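Local structure of alanine racemase 1 (Caldanaerobacter subterraneus subsp. tengcongensis MB4, 4Y2W) at residues Thr19-Glu24 against Arg245-Phe250; Asp101-Val106 against Ile161-Tyr166; Leu152-Ala155 against Gly159-Leu162; Phe264-Gly269 against Gln318-Val323; Ala281-Gly286 against Asp333-Ile338. The protein belongs to the alanine racemase family, whose chain joins an N-terminal eight-stranded alpha/beta barrel to a C-terminal domain built mainly of strands. The protein carries 1 engineered substitution. All coordinates share one frame; numbering follows the deposited sequence.

Interaction 1: Thr19-Glu24 against Arg245-Phe250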
# COMPACT_ATOMS: atom_id res chain seq x y z
N THR A 19 -14.52 19.12 0.24
CA THR A 19 -15.64 19.85 -0.35
C THR A 19 -15.27 21.31 -0.60
O THR A 19 -15.68 21.90 -1.60
CB THR A 19 -16.91 19.80 0.53
OG1 THR A 19 -16.62 20.30 1.84
CG2 THR A 19 -17.44 18.38 0.64
N HIS A 20 -14.48 21.89 0.31
CA HIS A 20 -13.98 23.25 0.13
C HIS A 20 -13.09 23.36 -1.10
O HIS A 20 -13.28 24.25 -1.93
CB HIS A 20 -13.19 23.71 1.35
CG HIS A 20 -12.45 24.99 1.14
ND1 HIS A 20 -12.95 26.22 1.53
CD2 HIS A 20 -11.26 25.24 0.55
CE1 HIS A 20 -12.09 27.16 1.20
NE2 HIS A 20 -11.05 26.60 0.61
N ASN A 21 -12.10 22.47 -1.21
CA ASN A 21 -11.20 22.44 -2.37
C ASN A 21 -11.96 22.21 -3.67
O ASN A 21 -11.59 22.74 -4.71
CB ASN A 21 -10.13 21.36 -2.21
CG ASN A 21 -9.16 21.65 -1.08
OD1 ASN A 21 -9.09 22.77 -0.57
ND2 ASN A 21 -8.40 20.64 -0.68
N PHE A 22 -13.02 21.41 -3.59
CA PHE A 22 -13.93 21.21 -4.72
C PHE A 22 -14.59 22.54 -5.12
O PHE A 22 -14.61 22.89 -6.30
CB PHE A 22 -14.99 20.16 -4.36
CG PHE A 22 -16.14 20.10 -5.32
CD1 PHE A 22 -16.00 19.49 -6.56
CD2 PHE A 22 -17.38 20.64 -4.97
CE1 PHE A 22 -17.07 19.42 -7.44
CE2 PHE A 22 -18.44 20.58 -5.85
CZ PHE A 22 -18.29 19.97 -7.09
N ARG A 23 -15.10 23.27 -4.13
CA ARG A 23 -15.70 24.59 -4.37
C ARG A 23 -14.71 25.62 -4.93
O ARG A 23 -15.11 26.54 -5.64
CB ARG A 23 -16.38 25.13 -3.11
CG ARG A 23 -17.68 24.41 -2.76
CD ARG A 23 -18.51 25.18 -1.74
NE ARG A 23 -17.79 25.39 -0.48
CZ ARG A 23 -17.62 24.46 0.47
NH1 ARG A 23 -18.10 23.23 0.32
NH2 ARG A 23 -16.95 24.76 1.57
N GLU A 24 -13.42 25.47 -4.62
CA GLU A 24 -12.38 26.32 -5.19
C GLU A 24 -12.23 26.10 -6.70
O GLU A 24 -11.98 27.05 -7.44
CB GLU A 24 -11.03 26.08 -4.51
CG GLU A 24 -10.97 26.54 -3.06
CD GLU A 24 -10.99 28.05 -2.92
OE1 GLU A 24 -10.18 28.71 -3.60
OE2 GLU A 24 -11.81 28.56 -2.13
N ARG A 245 -7.20 23.75 1.47
CA ARG A 245 -7.15 23.37 2.88
C ARG A 245 -6.63 21.94 3.03
O ARG A 245 -6.72 21.14 2.10
CB ARG A 245 -8.53 23.51 3.54
CG ARG A 245 -9.12 24.91 3.43
CD ARG A 245 -10.02 25.28 4.60
NE ARG A 245 -11.21 24.43 4.72
CZ ARG A 245 -11.34 23.39 5.55
NH1 ARG A 245 -10.36 23.02 6.37
NH2 ARG A 245 -12.49 22.71 5.56
N GLU A 246 -6.08 21.65 4.20
CA GLU A 246 -5.49 20.35 4.48
C GLU A 246 -6.59 19.30 4.61
O GLU A 246 -7.50 19.46 5.43
CB GLU A 246 -4.66 20.42 5.76
CG GLU A 246 -3.68 19.27 5.94
CD GLU A 246 -2.85 19.45 7.19
OE1 GLU A 246 -1.67 19.82 7.06
OE2 GLU A 246 -3.38 19.24 8.31
N THR A 247 -6.50 18.24 3.81
CA THR A 247 -7.54 17.22 3.74
C THR A 247 -7.21 15.94 4.49
O THR A 247 -8.11 15.22 4.93
CB THR A 247 -7.86 16.84 2.28
OG1 THR A 247 -6.65 16.49 1.60
CG2 THR A 247 -8.51 18.01 1.55
N LEU A 248 -5.92 15.64 4.64
CA LEU A 248 -5.47 14.42 5.31
C LEU A 248 -4.40 14.69 6.35
O LEU A 248 -3.45 15.42 6.09
CB LEU A 248 -4.92 13.43 4.28
CG LEU A 248 -4.38 12.11 4.83
CD1 LEU A 248 -4.66 10.99 3.83
CD2 LEU A 248 -2.90 12.17 5.17
N ARG A 249 -4.56 14.08 7.53
CA ARG A 249 -3.50 14.06 8.53
C ARG A 249 -3.11 12.61 8.87
O ARG A 249 -3.91 11.87 9.43
CB ARG A 249 -3.92 14.80 9.80
CG ARG A 249 -4.15 16.29 9.61
CD ARG A 249 -3.80 17.06 10.88
NE ARG A 249 -4.44 16.47 12.06
CZ ARG A 249 -3.98 16.53 13.30
NH1 ARG A 249 -2.84 17.16 13.59
NH2 ARG A 249 -4.66 15.95 14.28
N PHE A 250 -1.89 12.23 8.51
CA PHE A 250 -1.37 10.90 8.78
C PHE A 250 -0.68 10.95 10.14
O PHE A 250 0.36 11.58 10.28
CB PHE A 250 -0.38 10.50 7.67
CG PHE A 250 0.05 9.05 7.69
CD1 PHE A 250 -0.57 8.10 8.50
CD2 PHE A 250 1.07 8.63 6.85
CE1 PHE A 250 -0.16 6.78 8.49
CE2 PHE A 250 1.48 7.32 6.83
CZ PHE A 250 0.87 6.39 7.66
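Asn-21 uses both polar atoms of its side-chain amide to hold the backbone of Arg-245. N of Arg-245 donates to OD1 of Asn-21 at 2.9 Å, and the bond is nearly straight. It arrives in the carbonyl plane, on a lone pair. In return, ND2 of Asn-21 donates to the carbonyl O of Arg-245 at 3.3 Å, with that oxygen close to the amide plane. The two bonds together fix the rotation of the amide, because flipping it would set donor against donor and acceptor against acceptor. The contact ties helix 15-28, in the barrel part of the chain, to residues 245-247, the loop leading into strand 248-260. That strand runs antiparallel to strand 10-14, and Thr-247 pairs through its backbone with Tyr-14 there. One residue earlier in the helix, the His-20 imidazole receives the aliphatic part of Arg-245. CG of Arg-245 sits over one ring face, 3.9 Å from the centroid and 25° off the normal, a CH-pi contact displaced toward the CD2 rim. His-20 reaches this position with CG swung anti to the backbone N (chi1 170°), and its NE2 bonds to Glu-243 O. Beyond CG the arginine bends twice and crosses the ring, its guanidinium plane turned 66° from the imidazole. NH2 of Arg-245 ends in a salt bridge with Asp-16. On the buried side, methyl CG2 of Thr-247 lies 3.4 Å from ND2 of Asn-21, while the threonine hydroxyl bonds to Phe-230 O.

Interaction 2: Asp101-Val106 against Ile161-Tyr166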
# COMPACT_ATOMS: atom_id res chain seq x y z
N ASP A 101 -24.73 0.62 -14.83
CA ASP A 101 -24.75 1.88 -15.57
C ASP A 101 -23.47 2.69 -15.35
O ASP A 101 -23.50 3.78 -14.78
CB ASP A 101 -26.01 2.69 -15.21
CG ASP A 101 -26.24 3.85 -16.14
OD1 ASP A 101 -25.90 3.74 -17.34
OD2 ASP A 101 -26.77 4.89 -15.68
N LEU A 102 -22.36 2.13 -15.79
CA LEU A 102 -21.05 2.76 -15.65
C LEU A 102 -20.52 3.17 -17.02
O LEU A 102 -20.58 2.40 -17.97
CB LEU A 102 -20.07 1.82 -14.96
CG LEU A 102 -20.41 1.43 -13.52
CD1 LEU A 102 -19.52 0.29 -13.04
CD2 LEU A 102 -20.30 2.62 -12.59
N THR A 103 -20.00 4.39 -17.10
CA THR A 103 -19.42 4.90 -18.33
C THR A 103 -18.07 4.23 -18.57
O THR A 103 -17.26 4.10 -17.64
CB THR A 103 -19.26 6.43 -18.28
OG1 THR A 103 -20.45 7.02 -17.75
CG2 THR A 103 -18.99 7.00 -19.66
N GLN A 104 -17.84 3.80 -19.80
CA GLN A 104 -16.63 3.06 -20.17
C GLN A 104 -15.81 3.79 -21.22
O GLN A 104 -16.35 4.42 -22.13
CB GLN A 104 -17.01 1.67 -20.70
CG GLN A 104 -15.84 0.77 -21.07
CD GLN A 104 -14.93 0.46 -19.90
OE1 GLN A 104 -15.40 0.15 -18.80
NE2 GLN A 104 -13.62 0.55 -20.12
N THR A 105 -14.49 3.69 -21.09
CA THR A 105 -13.57 4.25 -22.06
C THR A 105 -13.42 3.30 -23.25
O THR A 105 -13.30 2.09 -23.07
CB THR A 105 -12.19 4.50 -21.42
OG1 THR A 105 -12.33 5.48 -20.39
CG2 THR A 105 -11.19 5.00 -22.45
N VAL A 106 -13.45 3.86 -24.46
CA VAL A 106 -13.35 3.07 -25.69
C VAL A 106 -12.45 3.75 -26.72
O VAL A 106 -12.56 4.95 -26.95
CB VAL A 106 -14.74 2.84 -26.32
CG1 VAL A 106 -14.64 1.94 -27.55
CG2 VAL A 106 -15.71 2.26 -25.30
N ILE A 161 -24.38 4.88 -26.14
CA ILE A 161 -24.59 6.32 -26.13
C ILE A 161 -23.21 6.96 -26.17
O ILE A 161 -22.40 6.77 -25.26
CB ILE A 161 -25.34 6.80 -24.87
CG1 ILE A 161 -26.63 6.01 -24.65
CG2 ILE A 161 -25.65 8.29 -24.98
CD1 ILE A 161 -27.32 6.31 -23.33
N LEU A 162 -22.96 7.73 -27.23
CA LEU A 162 -21.67 8.35 -27.44
C LEU A 162 -21.64 9.72 -26.74
O LEU A 162 -21.73 10.77 -27.38
CB LEU A 162 -21.41 8.46 -28.95
CG LEU A 162 -19.99 8.71 -29.46
CD1 LEU A 162 -18.95 7.94 -28.67
CD2 LEU A 162 -19.92 8.33 -30.93
N GLU A 163 -21.50 9.67 -25.42
CA GLU A 163 -21.65 10.85 -24.55
C GLU A 163 -20.41 11.74 -24.50
O GLU A 163 -20.54 12.96 -24.49
CB GLU A 163 -21.99 10.40 -23.13
CG GLU A 163 -22.33 11.54 -22.18
CD GLU A 163 -22.52 11.06 -20.76
OE1 GLU A 163 -21.54 10.59 -20.15
OE2 GLU A 163 -23.65 11.17 -20.25
N GLY A 164 -19.23 11.14 -24.43
CA GLY A 164 -18.00 11.91 -24.23
C GLY A 164 -16.85 11.56 -25.14
O GLY A 164 -16.85 10.53 -25.82
N ILE A 165 -15.87 12.45 -25.17
CA ILE A 165 -14.62 12.24 -25.89
C ILE A 165 -13.54 13.03 -25.17
O ILE A 165 -13.74 14.19 -24.83
CB ILE A 165 -14.73 12.65 -27.38
CG1 ILE A 165 -13.39 12.44 -28.10
CG2 ILE A 165 -15.17 14.10 -27.52
CD1 ILE A 165 -13.50 12.40 -29.61
N TYR A 166 -12.39 12.40 -24.91
CA TYR A 166 -11.36 13.05 -24.12
C TYR A 166 -9.94 12.63 -24.45
O TYR A 166 -9.71 11.65 -25.16
CB TYR A 166 -11.63 12.85 -22.63
CG TYR A 166 -11.41 11.45 -22.10
CD1 TYR A 166 -12.31 10.43 -22.37
CD2 TYR A 166 -10.31 11.15 -21.30
CE1 TYR A 166 -12.11 9.15 -21.88
CE2 TYR A 166 -10.10 9.88 -20.80
CZ TYR A 166 -11.00 8.88 -21.09
OH TYR A 166 -10.80 7.61 -20.59
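Tyr-166 and Thr-105 make the close end of this contact: the phenol OH of Tyr-166 donates a hydrogen bond of 2.6 Å to OG1 of Thr-105. The threonine oxygen comes at the ring edge, near its plane, and the two side chains cross at about a right angle. Tyr-166 holds CG between its backbone N and carbonyl carbon (chi1 71°), which sends the ring across to the other strand. OG1 of Thr-105 also bonds to Ile-85 O, and weakly to Phe-86 O, and His-205 lies nearly parallel to the tyrosine ring. These segments are the fourth and sixth strands of the closed parallel eight-stranded barrel, the TIM-barrel fold. Strand 126-131 runs between them, which is why the nearest CA pairs, Thr-103 with Glu-163 and Thr-105 with Ile-165, stand 8.9 Å apart and no backbone bond joins the segments. The end at Thr-103 is looser. There CG2 of Thr-103 and OE1 of Glu-163 approach only to 4.4 Å, and Glu-163 is partly exposed. Their polar ends are instead linked indirectly through Tyr-62 OH, which bonds to OG1 of Thr-103 and OE1 of Glu-163, while His-129 NE2 takes a further place at that carboxylate oxygen.

Interaction 3: Leu152-Ala155 against Gly159-Leu162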
# COMPACT_ATOMS: atom_id res chain seq x y z
N LEU A 152 -17.49 7.27 -35.96
CA LEU A 152 -18.73 7.52 -36.70
C LEU A 152 -19.64 6.29 -36.73
O LEU A 152 -20.86 6.42 -36.75
CB LEU A 152 -18.43 8.01 -38.13
CG LEU A 152 -18.04 9.49 -38.24
CD1 LEU A 152 -17.34 9.78 -39.56
CD2 LEU A 152 -19.24 10.40 -38.06
N GLU A 153 -19.04 5.10 -36.74
CA GLU A 153 -19.82 3.87 -36.67
C GLU A 153 -20.48 3.75 -35.30
O GLU A 153 -21.68 3.44 -35.20
CB GLU A 153 -18.94 2.65 -36.95
CG GLU A 153 -19.72 1.39 -37.30
CD GLU A 153 -18.84 0.23 -37.75
OE1 GLU A 153 -19.32 -0.92 -37.70
OE2 GLU A 153 -17.68 0.47 -38.15
N MET A 154 -19.70 4.01 -34.25
CA MET A 154 -20.21 3.97 -32.87
C MET A 154 -21.40 4.89 -32.65
O MET A 154 -22.30 4.58 -31.87
CB MET A 154 -19.10 4.36 -31.89
CG MET A 154 -18.01 3.31 -31.73
SD MET A 154 -16.71 3.86 -30.62
CE MET A 154 -15.30 2.96 -31.26
N ALA A 155 -21.41 6.03 -33.34
CA ALA A 155 -22.52 6.98 -33.26
C ALA A 155 -23.83 6.39 -33.79
O ALA A 155 -24.91 6.82 -33.39
CB ALA A 155 -22.18 8.25 -34.02
N GLY A 159 -27.15 0.51 -29.34
CA GLY A 159 -26.84 -0.05 -28.03
C GLY A 159 -25.94 0.83 -27.18
O GLY A 159 -25.89 0.68 -25.96
N LEU A 160 -25.21 1.75 -27.82
CA LEU A 160 -24.33 2.68 -27.13
C LEU A 160 -24.92 4.07 -27.05
O LEU A 160 -25.86 4.40 -27.78
CB LEU A 160 -22.98 2.77 -27.85
CG LEU A 160 -22.25 1.45 -28.12
CD1 LEU A 160 -20.93 1.72 -28.83
CD2 LEU A 160 -22.03 0.69 -26.82
N ILE A 161 -24.38 4.88 -26.14
CA ILE A 161 -24.59 6.32 -26.13
C ILE A 161 -23.21 6.96 -26.17
O ILE A 161 -22.40 6.77 -25.26
CB ILE A 161 -25.34 6.80 -24.87
CG1 ILE A 161 -26.63 6.01 -24.65
CG2 ILE A 161 -25.65 8.29 -24.98
CD1 ILE A 161 -27.32 6.31 -23.33
N LEU A 162 -22.96 7.73 -27.23
CA LEU A 162 -21.67 8.35 -27.44
C LEU A 162 -21.64 9.72 -26.74
O LEU A 162 -21.73 10.77 -27.38
CB LEU A 162 -21.41 8.46 -28.95
CG LEU A 162 -19.99 8.71 -29.46
CD1 LEU A 162 -18.95 7.94 -28.67
CD2 LEU A 162 -19.92 8.33 -30.93
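Leu-162 makes the largest share of this contact through one methyl, CD2, which lies against the last residues of the helical segment. Among side chains, CD2 of Leu-162 approaches CB of Ala-155 to 3.8 Å and CB of Met-154 more loosely, at 4.2 Å. The leucine reaches them because its CG lies opposite the backbone N (chi1 -163°), which carries the branch toward the helix. A second, slacker apolar pair is CG of Met-154 with CD1 of Leu-160, 4.4 Å apart. Beyond CG the methionine runs extended and leads away from segment 159-162, packing on Ile-109 and Ala-112 of helix 109-121 and on Ile-130.

The second kind of contact sets methyls against main chain. The same CD2 of Leu-162 comes 3.6 Å from N of Ala-155, and it stands 3.7 Å from CA of that residue. CD1 of Leu-160 lies 4.4 Å from the carbonyl O of Met-154.

No hydrogen bond crosses between the segments; the polar pairing of the strand goes to its neighbour, with Ile-161 bonded through its backbone to Ala-126 and Val-128. The two segments are the helix and second strand of the beta-alpha-beta unit formed by 126-131, 144-155 and 160-166. With no polar group of the strand segment taking part, methyls meet side chains and main chain of the helix, and the contact rests on shape and van der Waals fit, with no directional bond to set its geometry.

Interaction 4: Phe264-Gly269 against Gln318-Val323. With ALA (alanine), chain D.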
# COMPACT_ATOMS: atom_id res chain seq x y z
N PHE A 264 24.58 4.67 22.74
CA PHE A 264 23.49 3.71 22.70
C PHE A 264 23.02 3.51 21.26
O PHE A 264 22.60 4.46 20.60
CB PHE A 264 22.32 4.20 23.55
CG PHE A 264 21.18 3.23 23.66
CD1 PHE A 264 21.16 2.27 24.67
CD2 PHE A 264 20.12 3.27 22.77
CE1 PHE A 264 20.11 1.37 24.78
CE2 PHE A 264 19.07 2.38 22.87
CZ PHE A 264 19.06 1.43 23.88
N PHE A 265 23.08 2.27 20.79
CA PHE A 265 22.71 1.94 19.41
C PHE A 265 21.21 1.75 19.27
O PHE A 265 20.56 1.20 20.16
CB PHE A 265 23.46 0.70 18.95
CG PHE A 265 24.95 0.87 18.94
CD1 PHE A 265 25.57 1.64 17.97
CD2 PHE A 265 25.73 0.28 19.93
CE1 PHE A 265 26.94 1.82 17.96
CE2 PHE A 265 27.11 0.45 19.93
CZ PHE A 265 27.71 1.22 18.95
N ILE A 266 20.67 2.22 18.14
CA ILE A 266 19.24 2.10 17.83
C ILE A 266 19.04 1.53 16.42
O ILE A 266 19.71 1.94 15.47
CB ILE A 266 18.53 3.47 17.92
CG1 ILE A 266 18.72 4.09 19.31
CG2 ILE A 266 17.04 3.32 17.61
CD1 ILE A 266 18.11 5.46 19.47
N GLY A 267 18.10 0.60 16.29
CA GLY A 267 17.67 0.08 14.99
C GLY A 267 18.54 -1.01 14.41
O GLY A 267 19.61 -1.32 14.93
N TYR A 268 18.06 -1.59 13.31
CA TYR A 268 18.78 -2.64 12.59
C TYR A 268 20.13 -2.14 12.06
O TYR A 268 20.24 -1.00 11.63
CB TYR A 268 17.95 -3.18 11.42
CG TYR A 268 16.77 -4.04 11.82
CD1 TYR A 268 16.95 -5.32 12.32
CD2 TYR A 268 15.46 -3.56 11.69
CE1 TYR A 268 15.87 -6.11 12.69
CE2 TYR A 268 14.38 -4.33 12.06
CZ TYR A 268 14.59 -5.61 12.56
OH TYR A 268 13.51 -6.38 12.93
N GLY A 269 21.13 -3.01 12.10
CA GLY A 269 22.47 -2.69 11.60
C GLY A 269 23.22 -1.63 12.39
O GLY A 269 24.22 -1.10 11.92
N GLN A 318 7.05 -0.20 12.93
CA GLN A 318 7.40 0.79 13.94
C GLN A 318 8.70 1.51 13.59
O GLN A 318 9.41 1.11 12.68
CB GLN A 318 7.52 0.13 15.32
CG GLN A 318 8.60 -0.93 15.41
CD GLN A 318 8.14 -2.18 16.14
OE1 GLN A 318 7.87 -3.20 15.52
NE2 GLN A 318 8.06 -2.10 17.47
N CYS A 319 8.97 2.60 14.29
CA CYS A 319 10.25 3.29 14.18
C CYS A 319 10.51 4.11 15.43
O CYS A 319 9.60 4.34 16.23
CB CYS A 319 10.29 4.19 12.94
SG CYS A 319 9.13 5.57 12.98
N MET A 320 11.75 4.54 15.60
CA MET A 320 12.16 5.32 16.75
C MET A 320 12.40 6.78 16.38
O MET A 320 12.84 7.10 15.28
CB MET A 320 13.43 4.73 17.36
CG MET A 320 13.19 3.49 18.20
SD MET A 320 12.60 2.08 17.25
CE MET A 320 14.08 1.65 16.32
N ILE A 321 12.13 7.66 17.34
CA ILE A 321 12.35 9.10 17.17
C ILE A 321 13.05 9.67 18.40
O ILE A 321 12.80 9.23 19.52
CB ILE A 321 11.03 9.86 16.91
CG1 ILE A 321 9.92 9.39 17.86
CG2 ILE A 321 10.59 9.68 15.47
CD1 ILE A 321 8.73 10.33 17.93
N ASP A 322 13.91 10.66 18.18
CA ASP A 322 14.61 11.34 19.27
C ASP A 322 13.74 12.46 19.80
O ASP A 322 13.50 13.45 19.10
CB ASP A 322 15.96 11.89 18.79
CG ASP A 322 16.83 12.39 19.94
OD1 ASP A 322 16.27 12.76 20.99
OD2 ASP A 322 18.06 12.42 19.78
N VAL A 323 13.26 12.32 21.03
CA VAL A 323 12.37 13.30 21.64
C VAL A 323 13.04 14.04 22.80
O VAL A 323 12.37 14.59 23.68
CB VAL A 323 11.04 12.66 22.09
CG1 VAL A 323 10.32 12.04 20.89
CG2 VAL A 323 11.27 11.60 23.16
N ALA D . 11.06 -6.75 11.93
CA ALA D . 11.56 -6.73 10.52
C ALA D . 11.49 -5.32 9.96
O ALA D . 10.71 -4.50 10.44
CB ALA D . 10.76 -7.71 9.66
OXT ALA D . 12.20 -4.94 9.02
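Met-320 faces Ile-266 and Gly-267, and it alone bears the direct packing of segment 318-323 on segment 264-269. Taken in order, the second segment begins with Gln-318, which packs on Arg-138 of the second subunit. Cys-319 follows, joined through its backbone to Ile-283 and so pinned in the sheet. At Met-320 the side chain rises toward the other segment, and bends at chi2 (66°) and chi3 (71°) fold it over the isoleucine. CE of Met-320 comes 3.6 Å from CG2 of Ile-266, while CB and CG of the methionine both stand 3.9 Å from that methyl. CE also lies 4.1 Å from CA of Gly-267, where no side chain intervenes. Ile-280 touches both Ile-266 and Met-320, and Gly-137 of the second subunit packs on Met-320. Further on, Ile-321 bonds through its backbone to Ala-281, and Asp-322 uses OD1 to hold Thr-324.

Just past Gly-267 the chain of the first segment turns into the ligand pocket. OH of Tyr-268 accepts a hydrogen bond of 2.7 Å from N of the bound alanine, whose carbon C lies oblique to the ring. The same hydroxyl bonds to His-168 of the second subunit, and Met-316 N and Tyr-287 OH also hydrogen-bond to the ligand. Pocket and subunit interface therefore share residues. The contact itself is apolar, with no hydrogen bond across; backbone bonds from Gly-267 and Gly-269 to the second subunit also hold this part of the chain, probably helping to place Tyr-268.

Interaction 5: Ala281-Gly286 against Asp333-Ile338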
# COMPACT_ATOMS: atom_id res chain seq x y z
N ALA A 281 11.58 7.71 21.82
CA ALA A 281 10.22 7.21 21.75
C ALA A 281 10.11 6.21 20.60
O ALA A 281 10.78 6.35 19.58
CB ALA A 281 9.23 8.35 21.58
N THR A 282 9.26 5.21 20.79
CA THR A 282 8.94 4.26 19.73
C THR A 282 7.50 4.51 19.31
O THR A 282 6.62 4.75 20.15
CB THR A 282 9.10 2.81 20.22
OG1 THR A 282 10.36 2.66 20.89
CG2 THR A 282 9.02 1.84 19.06
N ILE A 283 7.25 4.46 18.00
CA ILE A 283 5.91 4.72 17.48
C ILE A 283 5.47 3.58 16.57
O ILE A 283 6.26 3.10 15.75
CB ILE A 283 5.83 6.09 16.75
CG1 ILE A 283 6.99 6.27 15.76
CG2 ILE A 283 5.83 7.23 17.77
CD1 ILE A 283 7.03 7.63 15.10
N PRO A 284 4.21 3.15 16.69
CA PRO A 284 3.76 1.95 15.99
C PRO A 284 3.39 2.23 14.53
O PRO A 284 2.28 1.90 14.10
CB PRO A 284 2.55 1.52 16.81
CG PRO A 284 1.96 2.81 17.28
CD PRO A 284 3.12 3.76 17.47
N VAL A 285 4.31 2.82 13.78
CA VAL A 285 4.15 3.00 12.34
C VAL A 285 5.45 2.61 11.64
O VAL A 285 6.54 3.01 12.06
CB VAL A 285 3.73 4.44 11.97
CG1 VAL A 285 4.83 5.45 12.27
CG2 VAL A 285 3.31 4.50 10.50
N GLY A 286 5.33 1.83 10.57
CA GLY A 286 6.49 1.38 9.81
C GLY A 286 6.21 1.39 8.32
O GLY A 286 5.25 2.01 7.88
N ASP A 333 0.82 10.69 23.30
CA ASP A 333 0.92 11.97 22.62
C ASP A 333 0.87 11.73 21.11
O ASP A 333 1.45 10.77 20.61
CB ASP A 333 2.20 12.72 22.99
CG ASP A 333 2.16 13.30 24.39
OD1 ASP A 333 1.06 13.43 24.96
OD2 ASP A 333 3.25 13.63 24.92
N GLU A 334 0.16 12.60 20.41
CA GLU A 334 0.01 12.48 18.96
C GLU A 334 1.34 12.76 18.25
O GLU A 334 2.07 13.67 18.63
CB GLU A 334 -1.05 13.47 18.47
CG GLU A 334 -1.32 13.44 16.98
CD GLU A 334 -2.37 14.45 16.57
OE1 GLU A 334 -3.29 14.08 15.80
OE2 GLU A 334 -2.29 15.61 17.02
N VAL A 335 1.63 11.96 17.23
CA VAL A 335 2.80 12.19 16.38
C VAL A 335 2.33 12.28 14.93
O VAL A 335 1.81 11.31 14.38
CB VAL A 335 3.84 11.06 16.52
CG1 VAL A 335 4.99 11.26 15.54
CG2 VAL A 335 4.35 11.01 17.95
N VAL A 336 2.52 13.44 14.32
CA VAL A 336 2.05 13.69 12.96
C VAL A 336 3.16 13.37 11.95
O VAL A 336 4.28 13.85 12.07
CB VAL A 336 1.55 15.14 12.78
CG1 VAL A 336 1.14 15.42 11.34
CG2 VAL A 336 0.38 15.40 13.72
N ILE A 337 2.80 12.56 10.95
CA ILE A 337 3.72 12.13 9.90
C ILE A 337 3.53 12.97 8.65
O ILE A 337 4.50 13.38 8.01
CB ILE A 337 3.46 10.65 9.55
CG1 ILE A 337 3.53 9.78 10.81
CG2 ILE A 337 4.44 10.17 8.50
CD1 ILE A 337 2.73 8.50 10.72
N ILE A 338 2.26 13.19 8.30
CA ILE A 338 1.86 14.08 7.22
C ILE A 338 0.78 15.00 7.77
O ILE A 338 -0.16 14.53 8.41
CB ILE A 338 1.25 13.31 6.03
CG1 ILE A 338 2.25 12.28 5.49
CG2 ILE A 338 0.80 14.28 4.94
CD1 ILE A 338 1.66 11.35 4.45
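Ile-283 faces Val-335 across a buried apolar contact. From CB, which points at the other segment, the branch methyl CG2 goes to CG2 of Val-335 at 4.1 Å. CG1 of Ile-283 is placed between the backbone N and the carbonyl carbon (chi1 48°), and the chain then runs straight on to its tip. There CD1 of Ile-283 rests 4.2 Å from CG1 of Val-335, so each branch of the isoleucine meets its own methyl of the valine while the two side chains cross at about a right angle. Two residues on, past an inverse gamma turn centred on Pro-284, the neighbouring pair meets tip to tip: CD1 of Ile-337 lies 4.0 Å from both CG1 and CG2 of Val-285. No hydrogen bond crosses, and the CA separation of 8.2 Å between Ile-283 and Val-335 fits facing side chains and not paired strands. Strands 278-283 and 334-336 each run antiparallel to strand 248-260; Ile-337 and Ile-338, just after strand 334-336, both face Phe-250 of strand 248-260 in a classic beta bulge. Leu-301 of strand 300-303 packs on both Ile-283 and Val-335, and strand 319-322 borders 278-283 through Cys-319 and Ile-321.

Interactions 2 and 3 belong to the barrel and share strand 160-166, with Val-106 CG1 meeting Met-154 CE at 3.9 Å. Interaction 2 is buried and turns on hydroxyls, whereas interaction 3 is partly buried, apolar in its side chains and without hydrogen bonds. At the other end of the chain, with centres 13 Å apart, interactions 4 and 5 are buried methyl contacts that both involve the large mixed sheet, though 265-266 pairs in a small sheet of its own; backbone pairing of 278-283 with 319-322 joins them. Interaction 1, partly buried and mainly polar, stands between these groups. It reaches interaction 5 through the Arg-249 NH2 to Glu-334 OE1 salt bridge of 2.8 Å. Interaction 4 alone includes a residue bonded to the bound alanine.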